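Local coordinates for protein glycine oxidase (Bacillus cereus ATCC 14579, PDB 7CYX) that probably oxidises glycine with oxygen and water to glyoxylate, hydrogen peroxide and ammonium, using bound FAD, at residues 39-44 / 272-277; 258-263 / 302-307. All blocks are in the same frame, centred on the assembly; numbering follows the deposited sequence.

Contact 1 of 2, residues 39-44 / 272-277; sequences ASEASK and FNKTVQ. With FAD (flavin-adenine dinucleotide), chain C.
The carboxylate of Glu41 is the flat group here, and the ammonium of Lys274 meets it from above its plane. Lys274 NZ lies 2.8 Å from Glu41 OE1, about 40° out of that plane, in a charged hydrogen bond. This salt bridge joins the loop at 272-277 to the FAD-binding part of a Rossmann-type flavoprotein fold, just where helix 42-45 begins. Glu41 CG stands beside the backbone N (chi1 -62°) and the chain bends at chi2, which brings the carboxylate nearer the lysine. Lys274 bends at three torsions, and the two side chains cross at about a right angle. A water takes a second bond from the lysine, 3.1 Å from Lys274 NZ. It donates to Ser40 O and Glu41 O, so the ammonium also reaches the backbone. Glu41 packs on FAD too: its CB is 3.2 Å from FAD O2A. The next two amides bind the same phosphate, Ala42 N to O2A and Ser43 N to O1A. Ser43 OG has three partners. It accepts from Val14 N and from FAD O4' at 2.8 Å, and donates to FAD O1A; Ser43 OG and FAD O1A are 2.7 Å apart.

Contact 2 of 2, residues 258-263 / 302-307; sequences GGRYVI and STWAGL. With FAD (flavin-adenine dinucleotide), chain C.
Arg260 and Trp304 meet across an intervening strand: 225-236 lies between their strands, 260-269 and 299-311, in the large mixed sheet. The two side chains reach over it from opposite directions. Trp304 also packs on Val232 and Ala234 of that middle strand. The guanidinium and indole planes are only 15° apart, yet they do not stack squarely: the approach is oblique. Arg260 NH2 is 3.9 Å from Trp304 CH2, and Arg260 NH1 is 4.0 Å from Trp304 CZ3. The benzene part of the indole does the touching. Trp304 CG sits between the backbone N and the carbonyl carbon (chi1 65°), so the ring extends across the sheet instead of standing straight up from its own strand. Val262 crosses the indole at about a right angle. Its CG1 approaches Trp304 CZ2 at 4.2 Å, an apolar contact beside the arginine. The other end of the indole is fixed by a hydrogen bond from Trp304 NE1 to Ala45 O. Further along the strand, Gly306 and Leu307 belong to the FAD pocket. Gly306 C lies 3.5 Å from FAD C8M, one of the two methyls on the benzene ring of the flavin. With no side chain, Gly306 lets its backbone come this close. Arg260 NH1 forms a salt bridge with Glu301, so its charge is probably largely balanced there. The approach to Trp304 is then probably mainly van der Waals contact between a held guanidinium and an anchored ring.

In the fold
From the N terminus the order is 39-44, 258-263, 272-277, 302-307, so the two contacts cross. Contact 1 closes a long loop of 227 residues. It ties the start of helix 42-45, beside the FAD phosphates, to the loop between strand 260-269 and helix 278-291. Contact 2 closes a loop of 38 residues, which contains that same helix, and links two strands of the large sheet. Their centres are 12 Å apart, and they touch directly. Segment 272-277 packs along 302-307, with Val276 against Thr303 and Lys274 against Ala305. Ala42 also meets Leu307. Both contacts border FAD, contact 1 at the pyrophosphate and ribityl chain, contact 2 at the dimethyl end of the flavin.

Contact 1 of 2, residues 39-44 / 272-277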
ATOM      1  N   ALA A  39      -1.706 -14.402   2.746  1.00 45.08           N
ATOM      2  CA  ALA A  39      -2.967 -13.707   2.500  1.00 44.54           C
ATOM      3  C   ALA A  39      -3.625 -14.203   1.208  1.00 45.19           C
ATOM      4  O   ALA A  39      -4.069 -13.409   0.408  1.00 54.53           O
ATOM      5  CB  ALA A  39      -2.748 -12.230   2.409  1.00 42.83           C
ATOM      6  N   SER A  40      -3.700 -15.514   1.025  1.00 43.47           N
ATOM      7  CA  SER A  40      -4.266 -16.078  -0.198  1.00 51.63           C
ATOM      8  C   SER A  40      -5.785 -16.233  -0.082  1.00 50.67           C
ATOM      9  O   SER A  40      -6.436 -16.387  -1.104  1.00 49.57           O
ATOM     10  CB  SER A  40      -3.626 -17.407  -0.549  1.00 52.20           C
ATOM     11  OG  SER A  40      -2.538 -17.225  -1.441  1.00 61.67           O
ATOM     12  N   GLU A  41      -6.322 -16.241   1.149  1.00 48.87           N
ATOM     13  CA  GLU A  41      -7.694 -16.710   1.388  1.00 45.71           C
ATOM     14  C   GLU A  41      -8.494 -15.643   2.148  1.00 43.76           C
ATOM     15  O   GLU A  41      -8.584 -14.513   1.672  1.00 38.29           O
ATOM     16  CB  GLU A  41      -7.649 -18.079   2.058  1.00 47.42           C
ATOM     17  CG  GLU A  41      -6.993 -19.151   1.205  1.00 48.16           C
ATOM     18  CD  GLU A  41      -7.749 -19.493  -0.062  1.00 49.42           C
ATOM     19  OE1 GLU A  41      -8.833 -18.943  -0.241  1.00 46.41           O
ATOM     20  OE2 GLU A  41      -7.250 -20.316  -0.857  1.00 57.39           O
ATOM     21  N   ALA A  42      -9.140 -16.001   3.267  1.00 43.05           N
ATOM     22  CA  ALA A  42     -10.078 -15.073   3.893  1.00 46.84           C
ATOM     23  C   ALA A  42      -9.391 -13.722   4.107  1.00 43.02           C
ATOM     24  O   ALA A  42      -9.983 -12.680   3.878  1.00 47.62           O
ATOM     25  CB  ALA A  42     -10.588 -15.616   5.204  1.00 51.76           C
ATOM     26  N   SER A  43      -8.124 -13.753   4.510  1.00 42.12           N
ATOM     27  CA  SER A  43      -7.456 -12.549   5.008  1.00 44.98           C
ATOM     28  C   SER A  43      -7.214 -11.513   3.898  1.00 44.99           C
ATOM     29  O   SER A  43      -6.888 -10.372   4.220  1.00 48.17           O
ATOM     30  CB  SER A  43      -6.176 -12.886   5.743  1.00 42.99           C
ATOM     31  OG  SER A  43      -6.440 -13.721   6.863  1.00 40.24           O
ATOM     32  N   LYS A  44      -7.368 -11.869   2.612  1.00 47.48           N
ATOM     33  CA  LYS A  44      -7.219 -10.849   1.547  1.00 48.08           C
ATOM     34  C   LYS A  44      -8.587 -10.421   1.004  1.00 49.36           C
ATOM     35  O   LYS A  44      -8.678  -9.459   0.243  1.00 47.60           O
ATOM     36  CB  LYS A  44      -6.312 -11.345   0.421  1.00 49.80           C
ATOM     37  CG  LYS A  44      -6.986 -12.143  -0.680  1.00 56.04           C
ATOM     38  CD  LYS A  44      -6.138 -12.329  -1.915  1.00 57.87           C
ATOM     39  CE  LYS A  44      -6.666 -13.450  -2.794  1.00 63.21           C
ATOM     40  NZ  LYS A  44      -6.291 -13.263  -4.216  1.00 69.98           N
ATOM     41  N   PHE A 272     -16.243 -24.244  -0.603  1.00 53.19           N
ATOM     42  CA  PHE A 272     -14.909 -23.671  -0.866  1.00 50.80           C
ATOM     43  C   PHE A 272     -14.885 -22.927  -2.212  1.00 47.96           C
ATOM     44  O   PHE A 272     -13.845 -22.393  -2.621  1.00 47.41           O
ATOM     45  CB  PHE A 272     -13.840 -24.771  -0.837  1.00 46.72           C
ATOM     46  CG  PHE A 272     -13.655 -25.435   0.504  1.00 47.44           C
ATOM     47  CD1 PHE A 272     -14.413 -26.537   0.865  1.00 50.34           C
ATOM     48  CD2 PHE A 272     -12.734 -24.943   1.422  1.00 48.02           C
ATOM     49  CE1 PHE A 272     -14.247 -27.139   2.107  1.00 50.45           C
ATOM     50  CE2 PHE A 272     -12.566 -25.547   2.657  1.00 46.45           C
ATOM     51  CZ  PHE A 272     -13.323 -26.647   3.000  1.00 46.35           C
ATOM     52  N   ASN A 273     -16.034 -22.852  -2.885  1.00 47.72           N
ATOM     53  CA  ASN A 273     -16.149 -22.226  -4.201  1.00 46.91           C
ATOM     54  C   ASN A 273     -15.828 -20.718  -4.176  1.00 44.76           C
ATOM     55  O   ASN A 273     -16.508 -19.956  -3.499  1.00 54.37           O
ATOM     56  CB  ASN A 273     -17.550 -22.409  -4.765  1.00 45.76           C
ATOM     57  CG  ASN A 273     -17.542 -22.235  -6.258  1.00 45.31           C
ATOM     58  OD1 ASN A 273     -17.163 -23.150  -6.978  1.00 53.85           O
ATOM     59  ND2 ASN A 273     -17.876 -21.049  -6.716  1.00 44.30           N
ATOM     60  N   LYS A 274     -14.835 -20.288  -4.971  1.00 43.93           N
ATOM     61  CA  LYS A 274     -14.378 -18.888  -4.990  1.00 47.14           C
ATOM     62  C   LYS A 274     -14.849 -18.114  -6.243  1.00 48.71           C
ATOM     63  O   LYS A 274     -14.368 -17.024  -6.460  1.00 56.46           O
ATOM     64  CB  LYS A 274     -12.852 -18.802  -4.954  1.00 47.22           C
ATOM     65  CG  LYS A 274     -12.123 -19.632  -3.897  1.00 54.46           C
ATOM     66  CD  LYS A 274     -11.603 -18.882  -2.671  1.00 52.57           C
ATOM     67  CE  LYS A 274     -10.779 -17.646  -2.967  1.00 53.79           C
ATOM     68  NZ  LYS A 274      -9.327 -17.881  -2.783  1.00 55.96           N
ATOM     69  N   THR A 275     -15.746 -18.669  -7.076  1.00 50.07           N
ATOM     70  CA  THR A 275     -16.412 -17.929  -8.174  1.00 42.02           C
ATOM     71  C   THR A 275     -17.483 -16.990  -7.606  1.00 41.51           C
ATOM     72  O   THR A 275     -18.007 -17.241  -6.551  1.00 44.19           O
ATOM     73  CB  THR A 275     -17.127 -18.855  -9.180  1.00 44.63           C
ATOM     74  OG1 THR A 275     -18.212 -19.558  -8.545  1.00 45.09           O
ATOM     75  CG2 THR A 275     -16.212 -19.874  -9.833  1.00 42.69           C
ATOM     76  N   VAL A 276     -17.895 -16.001  -8.399  1.00 41.97           N
ATOM     77  CA  VAL A 276     -18.885 -15.031  -8.038  1.00 45.29           C
ATOM     78  C   VAL A 276     -20.068 -15.193  -8.996  1.00 45.58           C
ATOM     79  O   VAL A 276     -19.909 -15.078 -10.203  1.00 47.53           O
ATOM     80  CB  VAL A 276     -18.296 -13.603  -8.112  1.00 44.49           C
ATOM     81  CG1 VAL A 276     -19.329 -12.524  -7.827  1.00 44.46           C
ATOM     82  CG2 VAL A 276     -17.082 -13.433  -7.204  1.00 44.85           C
ATOM     83  N   GLN A 277     -21.257 -15.416  -8.436  1.00 46.70           N
ATOM     84  CA  GLN A 277     -22.470 -15.573  -9.226  1.00 45.96           C
ATOM     85  C   GLN A 277     -22.997 -14.195  -9.581  1.00 43.40           C
ATOM     86  O   GLN A 277     -22.936 -13.279  -8.769  1.00 46.74           O
ATOM     87  CB  GLN A 277     -23.526 -16.382  -8.473  1.00 44.24           C
ATOM     88  CG  GLN A 277     -23.281 -17.872  -8.546  1.00 43.39           C
ATOM     89  CD  GLN A 277     -21.902 -18.236  -8.072  1.00 43.48           C
ATOM     90  OE1 GLN A 277     -21.629 -18.248  -6.876  1.00 48.62           O
ATOM     91  NE2 GLN A 277     -21.027 -18.561  -9.012  1.00 44.81           N
TER
HETATM   92  PA  FAD C 401      -7.130 -17.558   6.174  1.00 38.69           P
HETATM   93  O1A FAD C 401      -6.802 -16.162   5.819  1.00 37.72           O
HETATM   94  O2A FAD C 401      -8.048 -18.299   5.243  1.00 42.97           O
HETATM   95  O5B FAD C 401      -5.759 -18.295   6.399  1.00 38.33           O
HETATM   96  C5B FAD C 401      -5.708 -19.684   6.386  1.00 42.63           C
HETATM   97  C4B FAD C 401      -4.481 -20.005   5.576  1.00 42.95           C
HETATM   98  O4B FAD C 401      -4.080 -21.324   5.895  1.00 45.62           O
HETATM   99  C3B FAD C 401      -4.747 -19.982   4.087  1.00 46.89           C
HETATM  100  O3B FAD C 401      -3.820 -19.041   3.503  1.00 45.60           O
HETATM  101  C2B FAD C 401      -4.478 -21.400   3.592  1.00 45.88           C
HETATM  102  O2B FAD C 401      -3.689 -21.397   2.394  1.00 47.47           O
HETATM  103  C1B FAD C 401      -3.633 -21.963   4.695  1.00 46.85           C
HETATM  104  N9A FAD C 401      -3.708 -23.409   4.884  1.00 50.27           N
HETATM  105  C8A FAD C 401      -4.832 -24.110   5.134  1.00 53.45           C
HETATM  106  N7A FAD C 401      -4.544 -25.417   5.275  1.00 54.37           N
HETATM  107  C5A FAD C 401      -3.212 -25.544   5.166  1.00 47.91           C
HETATM  108  C6A FAD C 401      -2.278 -26.666   5.230  1.00 46.60           C
HETATM  109  N6A FAD C 401      -2.787 -27.898   5.447  1.00 43.45           N
HETATM  110  N1A FAD C 401      -0.959 -26.415   5.020  1.00 43.45           N
HETATM  111  C2A FAD C 401      -0.527 -25.172   4.776  1.00 46.03           C
HETATM  112  N3A FAD C 401      -1.335 -24.089   4.701  1.00 44.72           N
HETATM  113  C4A FAD C 401      -2.661 -24.221   4.901  1.00 47.78           C
HETATM  114  N1  FAD C 401     -13.030  -9.892   9.605  1.00 47.62           N
HETATM  115  C2  FAD C 401     -13.038  -8.724  10.324  1.00 50.23           C
HETATM  116  O2  FAD C 401     -12.441  -8.765  11.426  1.00 50.48           O
HETATM  117  N3  FAD C 401     -13.639  -7.593   9.878  1.00 44.83           N
HETATM  118  C4  FAD C 401     -14.226  -7.569   8.661  1.00 48.53           C
HETATM  119  O4  FAD C 401     -14.760  -6.538   8.176  1.00 49.30           O
HETATM  120  C4X FAD C 401     -14.266  -8.817   7.857  1.00 44.04           C
HETATM  121  N5  FAD C 401     -14.873  -8.872   6.666  1.00 44.38           N
HETATM  122  C5X FAD C 401     -14.874 -10.010   5.944  1.00 45.99           C
HETATM  123  C6  FAD C 401     -15.483 -10.022   4.701  1.00 45.49           C
HETATM  124  C7  FAD C 401     -15.504 -11.184   3.951  1.00 42.93           C
HETATM  125  C7M FAD C 401     -16.186 -11.209   2.594  1.00 45.57           C
HETATM  126  C8  FAD C 401     -14.862 -12.396   4.449  1.00 39.81           C
HETATM  127  C8M FAD C 401     -14.854 -13.681   3.634  1.00 42.23           C
HETATM  128  C9  FAD C 401     -14.260 -12.377   5.666  1.00 43.06           C
HETATM  129  C9A FAD C 401     -14.230 -11.242   6.443  1.00 42.03           C
HETATM  130  N10 FAD C 401     -13.579 -11.224   7.685  1.00 44.20           N
HETATM  131  C10 FAD C 401     -13.612 -10.012   8.412  1.00 45.03           C
HETATM  132  C1' FAD C 401     -12.998 -12.417   8.316  1.00 43.11           C
HETATM  133  C2' FAD C 401     -11.537 -12.690   8.150  1.00 44.31           C
HETATM  134  O2' FAD C 401     -11.262 -12.756   6.740  1.00 44.03           O
HETATM  135  C3' FAD C 401     -11.249 -14.027   8.809  1.00 45.36           C
HETATM  136  O3' FAD C 401     -11.971 -14.197  10.065  1.00 41.84           O
HETATM  137  C4' FAD C 401      -9.724 -14.172   8.887  1.00 44.83           C
HETATM  138  O4' FAD C 401      -9.130 -13.863   7.614  1.00 44.84           O
HETATM  139  C5' FAD C 401      -9.288 -15.576   9.207  1.00 43.18           C
HETATM  140  O5' FAD C 401      -7.886 -15.627   9.016  1.00 45.66           O
HETATM  141  P   FAD C 401      -7.149 -17.039   9.008  1.00 43.19           P
HETATM  142  O1P FAD C 401      -7.675 -17.909  10.091  1.00 46.21           O
HETATM  143  O2P FAD C 401      -5.675 -16.761   8.879  1.00 44.16           O
HETATM  144  O3P FAD C 401      -7.807 -17.634   7.648  1.00 43.56           O
HETATM  145  O   HOH W   1      -9.444 -15.248  -1.061  1.00 53.77           O

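Contact 2 of 2, residues 258-263 / 302-307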
ATOM      1  N   GLY A 258      -7.296   5.582  -1.714  1.00 53.06           N
ATOM      2  CA  GLY A 258      -7.156   5.707  -3.143  1.00 55.31           C
ATOM      3  C   GLY A 258      -8.476   5.713  -3.886  1.00 51.35           C
ATOM      4  O   GLY A 258      -8.534   5.297  -5.050  1.00 56.16           O
ATOM      5  N   GLY A 259      -9.525   6.229  -3.244  1.00 54.52           N
ATOM      6  CA  GLY A 259     -10.837   6.423  -3.895  1.00 52.26           C
ATOM      7  C   GLY A 259     -11.474   5.100  -4.299  1.00 51.96           C
ATOM      8  O   GLY A 259     -12.219   5.042  -5.294  1.00 52.53           O
ATOM      9  N   ARG A 260     -11.198   4.053  -3.504  1.00 48.49           N
ATOM     10  CA  ARG A 260     -11.793   2.732  -3.632  1.00 50.96           C
ATOM     11  C   ARG A 260     -12.951   2.567  -2.621  1.00 48.45           C
ATOM     12  O   ARG A 260     -12.806   2.896  -1.421  1.00 50.29           O
ATOM     13  CB  ARG A 260     -10.696   1.678  -3.446  1.00 53.47           C
ATOM     14  CG  ARG A 260     -11.106   0.276  -3.879  1.00 63.37           C
ATOM     15  CD  ARG A 260      -9.953  -0.699  -4.082  1.00 55.42           C
ATOM     16  NE  ARG A 260      -9.888  -1.700  -3.044  1.00 54.82           N
ATOM     17  CZ  ARG A 260      -9.826  -3.014  -3.248  1.00 58.54           C
ATOM     18  NH1 ARG A 260      -9.917  -3.523  -4.464  1.00 55.80           N
ATOM     19  NH2 ARG A 260      -9.636  -3.815  -2.221  1.00 52.28           N
ATOM     20  N   TYR A 261     -14.095   2.047  -3.106  1.00 46.15           N
ATOM     21  CA  TYR A 261     -15.289   1.674  -2.292  1.00 42.98           C
ATOM     22  C   TYR A 261     -15.505   0.161  -2.385  1.00 47.79           C
ATOM     23  O   TYR A 261     -15.624  -0.393  -3.493  1.00 51.90           O
ATOM     24  CB  TYR A 261     -16.502   2.523  -2.702  1.00 45.38           C
ATOM     25  CG  TYR A 261     -16.219   3.980  -2.450  1.00 44.96           C
ATOM     26  CD1 TYR A 261     -15.499   4.706  -3.370  1.00 45.03           C
ATOM     27  CD2 TYR A 261     -16.489   4.573  -1.227  1.00 46.16           C
ATOM     28  CE1 TYR A 261     -15.126   6.012  -3.136  1.00 41.69           C
ATOM     29  CE2 TYR A 261     -16.139   5.888  -0.976  1.00 49.57           C
ATOM     30  CZ  TYR A 261     -15.438   6.602  -1.931  1.00 48.23           C
ATOM     31  OH  TYR A 261     -15.051   7.887  -1.720  1.00 49.82           O
ATOM     32  N   VAL A 262     -15.515  -0.499  -1.218  1.00 43.04           N
ATOM     33  CA  VAL A 262     -15.670  -1.955  -1.115  1.00 43.51           C
ATOM     34  C   VAL A 262     -17.025  -2.258  -0.479  1.00 41.86           C
ATOM     35  O   VAL A 262     -17.342  -1.691   0.577  1.00 45.43           O
ATOM     36  CB  VAL A 262     -14.518  -2.593  -0.312  1.00 41.11           C
ATOM     37  CG1 VAL A 262     -14.747  -4.066  -0.061  1.00 42.70           C
ATOM     38  CG2 VAL A 262     -13.180  -2.386  -0.989  1.00 41.33           C
ATOM     39  N   ILE A 263     -17.796  -3.153  -1.122  1.00 41.55           N
ATOM     40  CA  ILE A 263     -19.224  -3.341  -0.872  1.00 38.92           C
ATOM     41  C   ILE A 263     -19.552  -4.832  -0.838  1.00 42.90           C
ATOM     42  O   ILE A 263     -19.330  -5.537  -1.815  1.00 48.23           O
ATOM     43  CB  ILE A 263     -20.061  -2.666  -1.973  1.00 41.71           C
ATOM     44  CG1 ILE A 263     -19.567  -1.269  -2.337  1.00 42.92           C
ATOM     45  CG2 ILE A 263     -21.529  -2.659  -1.594  1.00 48.07           C
ATOM     46  CD1 ILE A 263     -20.003  -0.818  -3.705  1.00 44.35           C
ATOM     47  N   SER A 302     -13.646  -4.413  -9.452  1.00 42.94           N
ATOM     48  CA  SER A 302     -13.408  -5.850  -9.241  1.00 39.86           C
ATOM     49  C   SER A 302     -14.537  -6.483  -8.441  1.00 39.41           C
ATOM     50  O   SER A 302     -15.327  -5.774  -7.858  1.00 39.61           O
ATOM     51  CB  SER A 302     -12.155  -5.921  -8.429  1.00 40.50           C
ATOM     52  OG  SER A 302     -11.481  -7.132  -8.602  1.00 46.76           O
ATOM     53  N   THR A 303     -14.536  -7.805  -8.426  1.00 37.91           N
ATOM     54  CA  THR A 303     -15.454  -8.625  -7.618  1.00 41.11           C
ATOM     55  C   THR A 303     -14.664  -9.846  -7.156  1.00 42.45           C
ATOM     56  O   THR A 303     -13.820 -10.287  -7.897  1.00 43.03           O
ATOM     57  CB  THR A 303     -16.724  -8.990  -8.379  1.00 42.64           C
ATOM     58  OG1 THR A 303     -17.478  -9.702  -7.412  1.00 36.09           O
ATOM     59  CG2 THR A 303     -16.480  -9.861  -9.587  1.00 41.35           C
ATOM     60  N   TRP A 304     -14.913 -10.335  -5.952  1.00 44.13           N
ATOM     61  CA  TRP A 304     -14.175 -11.532  -5.496  1.00 40.22           C
ATOM     62  C   TRP A 304     -14.980 -12.270  -4.443  1.00 40.84           C
ATOM     63  O   TRP A 304     -15.966 -11.739  -3.983  1.00 46.53           O
ATOM     64  CB  TRP A 304     -12.791 -11.160  -4.974  1.00 40.19           C
ATOM     65  CG  TRP A 304     -12.825 -10.315  -3.747  1.00 43.52           C
ATOM     66  CD1 TRP A 304     -12.966 -10.732  -2.463  1.00 43.46           C
ATOM     67  CD2 TRP A 304     -12.707  -8.893  -3.694  1.00 45.79           C
ATOM     68  NE1 TRP A 304     -12.947  -9.666  -1.620  1.00 50.26           N
ATOM     69  CE2 TRP A 304     -12.787  -8.526  -2.345  1.00 44.07           C
ATOM     70  CE3 TRP A 304     -12.544  -7.900  -4.653  1.00 44.35           C
ATOM     71  CZ2 TRP A 304     -12.704  -7.208  -1.931  1.00 45.47           C
ATOM     72  CZ3 TRP A 304     -12.463  -6.595  -4.242  1.00 43.18           C
ATOM     73  CH2 TRP A 304     -12.553  -6.255  -2.902  1.00 45.89           C
ATOM     74  N   ALA A 305     -14.518 -13.464  -4.102  1.00 43.08           N
ATOM     75  CA  ALA A 305     -15.158 -14.334  -3.104  1.00 43.70           C
ATOM     76  C   ALA A 305     -14.109 -14.781  -2.092  1.00 46.29           C
ATOM     77  O   ALA A 305     -13.035 -15.156  -2.505  1.00 53.30           O
ATOM     78  CB  ALA A 305     -15.764 -15.517  -3.799  1.00 42.41           C
ATOM     79  N   GLY A 306     -14.457 -14.729  -0.814  1.00 45.85           N
ATOM     80  CA  GLY A 306     -13.613 -15.141   0.311  1.00 42.23           C
ATOM     81  C   GLY A 306     -14.328 -16.123   1.220  1.00 42.62           C
ATOM     82  O   GLY A 306     -15.555 -16.150   1.262  1.00 50.60           O
ATOM     83  N   LEU A 307     -13.551 -16.930   1.947  1.00 43.43           N
ATOM     84  CA  LEU A 307     -14.065 -18.083   2.706  1.00 44.24           C
ATOM     85  C   LEU A 307     -13.859 -17.850   4.209  1.00 48.67           C
ATOM     86  O   LEU A 307     -12.792 -18.181   4.756  1.00 48.13           O
ATOM     87  CB  LEU A 307     -13.344 -19.356   2.241  1.00 40.65           C
ATOM     88  CG  LEU A 307     -13.419 -19.617   0.735  1.00 41.78           C
ATOM     89  CD1 LEU A 307     -12.806 -20.967   0.389  1.00 41.34           C
ATOM     90  CD2 LEU A 307     -14.852 -19.545   0.228  1.00 38.56           C
TER
HETATM   91  PA  FAD C 401      -7.130 -17.558   6.174  1.00 38.69           P
HETATM   92  O1A FAD C 401      -6.802 -16.162   5.819  1.00 37.72           O
HETATM   93  O2A FAD C 401      -8.048 -18.299   5.243  1.00 42.97           O
HETATM   94  O5B FAD C 401      -5.759 -18.295   6.399  1.00 38.33           O
HETATM   95  C5B FAD C 401      -5.708 -19.684   6.386  1.00 42.63           C
HETATM   96  C4B FAD C 401      -4.481 -20.005   5.576  1.00 42.95           C
HETATM   97  O4B FAD C 401      -4.080 -21.324   5.895  1.00 45.62           O
HETATM   98  C3B FAD C 401      -4.747 -19.982   4.087  1.00 46.89           C
HETATM   99  O3B FAD C 401      -3.820 -19.041   3.503  1.00 45.60           O
HETATM  100  C2B FAD C 401      -4.478 -21.400   3.592  1.00 45.88           C
HETATM  101  O2B FAD C 401      -3.689 -21.397   2.394  1.00 47.47           O
HETATM  102  C1B FAD C 401      -3.633 -21.963   4.695  1.00 46.85           C
HETATM  103  N9A FAD C 401      -3.708 -23.409   4.884  1.00 50.27           N
HETATM  104  C8A FAD C 401      -4.832 -24.110   5.134  1.00 53.45           C
HETATM  105  N7A FAD C 401      -4.544 -25.417   5.275  1.00 54.37           N
HETATM  106  C5A FAD C 401      -3.212 -25.544   5.166  1.00 47.91           C
HETATM  107  C6A FAD C 401      -2.278 -26.666   5.230  1.00 46.60           C
HETATM  108  N6A FAD C 401      -2.787 -27.898   5.447  1.00 43.45           N
HETATM  109  N1A FAD C 401      -0.959 -26.415   5.020  1.00 43.45           N
HETATM  110  C2A FAD C 401      -0.527 -25.172   4.776  1.00 46.03           C
HETATM  111  N3A FAD C 401      -1.335 -24.089   4.701  1.00 44.72           N
HETATM  112  C4A FAD C 401      -2.661 -24.221   4.901  1.00 47.78           C
HETATM  113  N1  FAD C 401     -13.030  -9.892   9.605  1.00 47.62           N
HETATM  114  C2  FAD C 401     -13.038  -8.724  10.324  1.00 50.23           C
HETATM  115  O2  FAD C 401     -12.441  -8.765  11.426  1.00 50.48           O
HETATM  116  N3  FAD C 401     -13.639  -7.593   9.878  1.00 44.83           N
HETATM  117  C4  FAD C 401     -14.226  -7.569   8.661  1.00 48.53           C
HETATM  118  O4  FAD C 401     -14.760  -6.538   8.176  1.00 49.30           O
HETATM  119  C4X FAD C 401     -14.266  -8.817   7.857  1.00 44.04           C
HETATM  120  N5  FAD C 401     -14.873  -8.872   6.666  1.00 44.38           N
HETATM  121  C5X FAD C 401     -14.874 -10.010   5.944  1.00 45.99           C
HETATM  122  C6  FAD C 401     -15.483 -10.022   4.701  1.00 45.49           C
HETATM  123  C7  FAD C 401     -15.504 -11.184   3.951  1.00 42.93           C
HETATM  124  C7M FAD C 401     -16.186 -11.209   2.594  1.00 45.57           C
HETATM  125  C8  FAD C 401     -14.862 -12.396   4.449  1.00 39.81           C
HETATM  126  C8M FAD C 401     -14.854 -13.681   3.634  1.00 42.23           C
HETATM  127  C9  FAD C 401     -14.260 -12.377   5.666  1.00 43.06           C
HETATM  128  C9A FAD C 401     -14.230 -11.242   6.443  1.00 42.03           C
HETATM  129  N10 FAD C 401     -13.579 -11.224   7.685  1.00 44.20           N
HETATM  130  C10 FAD C 401     -13.612 -10.012   8.412  1.00 45.03           C
HETATM  131  C1' FAD C 401     -12.998 -12.417   8.316  1.00 43.11           C
HETATM  132  C2' FAD C 401     -11.537 -12.690   8.150  1.00 44.31           C
HETATM  133  O2' FAD C 401     -11.262 -12.756   6.740  1.00 44.03           O
HETATM  134  C3' FAD C 401     -11.249 -14.027   8.809  1.00 45.36           C
HETATM  135  O3' FAD C 401     -11.971 -14.197  10.065  1.00 41.84           O
HETATM  136  C4' FAD C 401      -9.724 -14.172   8.887  1.00 44.83           C
HETATM  137  O4' FAD C 401      -9.130 -13.863   7.614  1.00 44.84           O
HETATM  138  C5' FAD C 401      -9.288 -15.576   9.207  1.00 43.18           C
HETATM  139  O5' FAD C 401      -7.886 -15.627   9.016  1.00 45.66           O
HETATM  140  P   FAD C 401      -7.149 -17.039   9.008  1.00 43.19           P
HETATM  141  O1P FAD C 401      -7.675 -17.909  10.091  1.00 46.21           O
HETATM  142  O2P FAD C 401      -5.675 -16.761   8.879  1.00 44.16           O
HETATM  143  O3P FAD C 401      -7.807 -17.634   7.648  1.00 43.56           O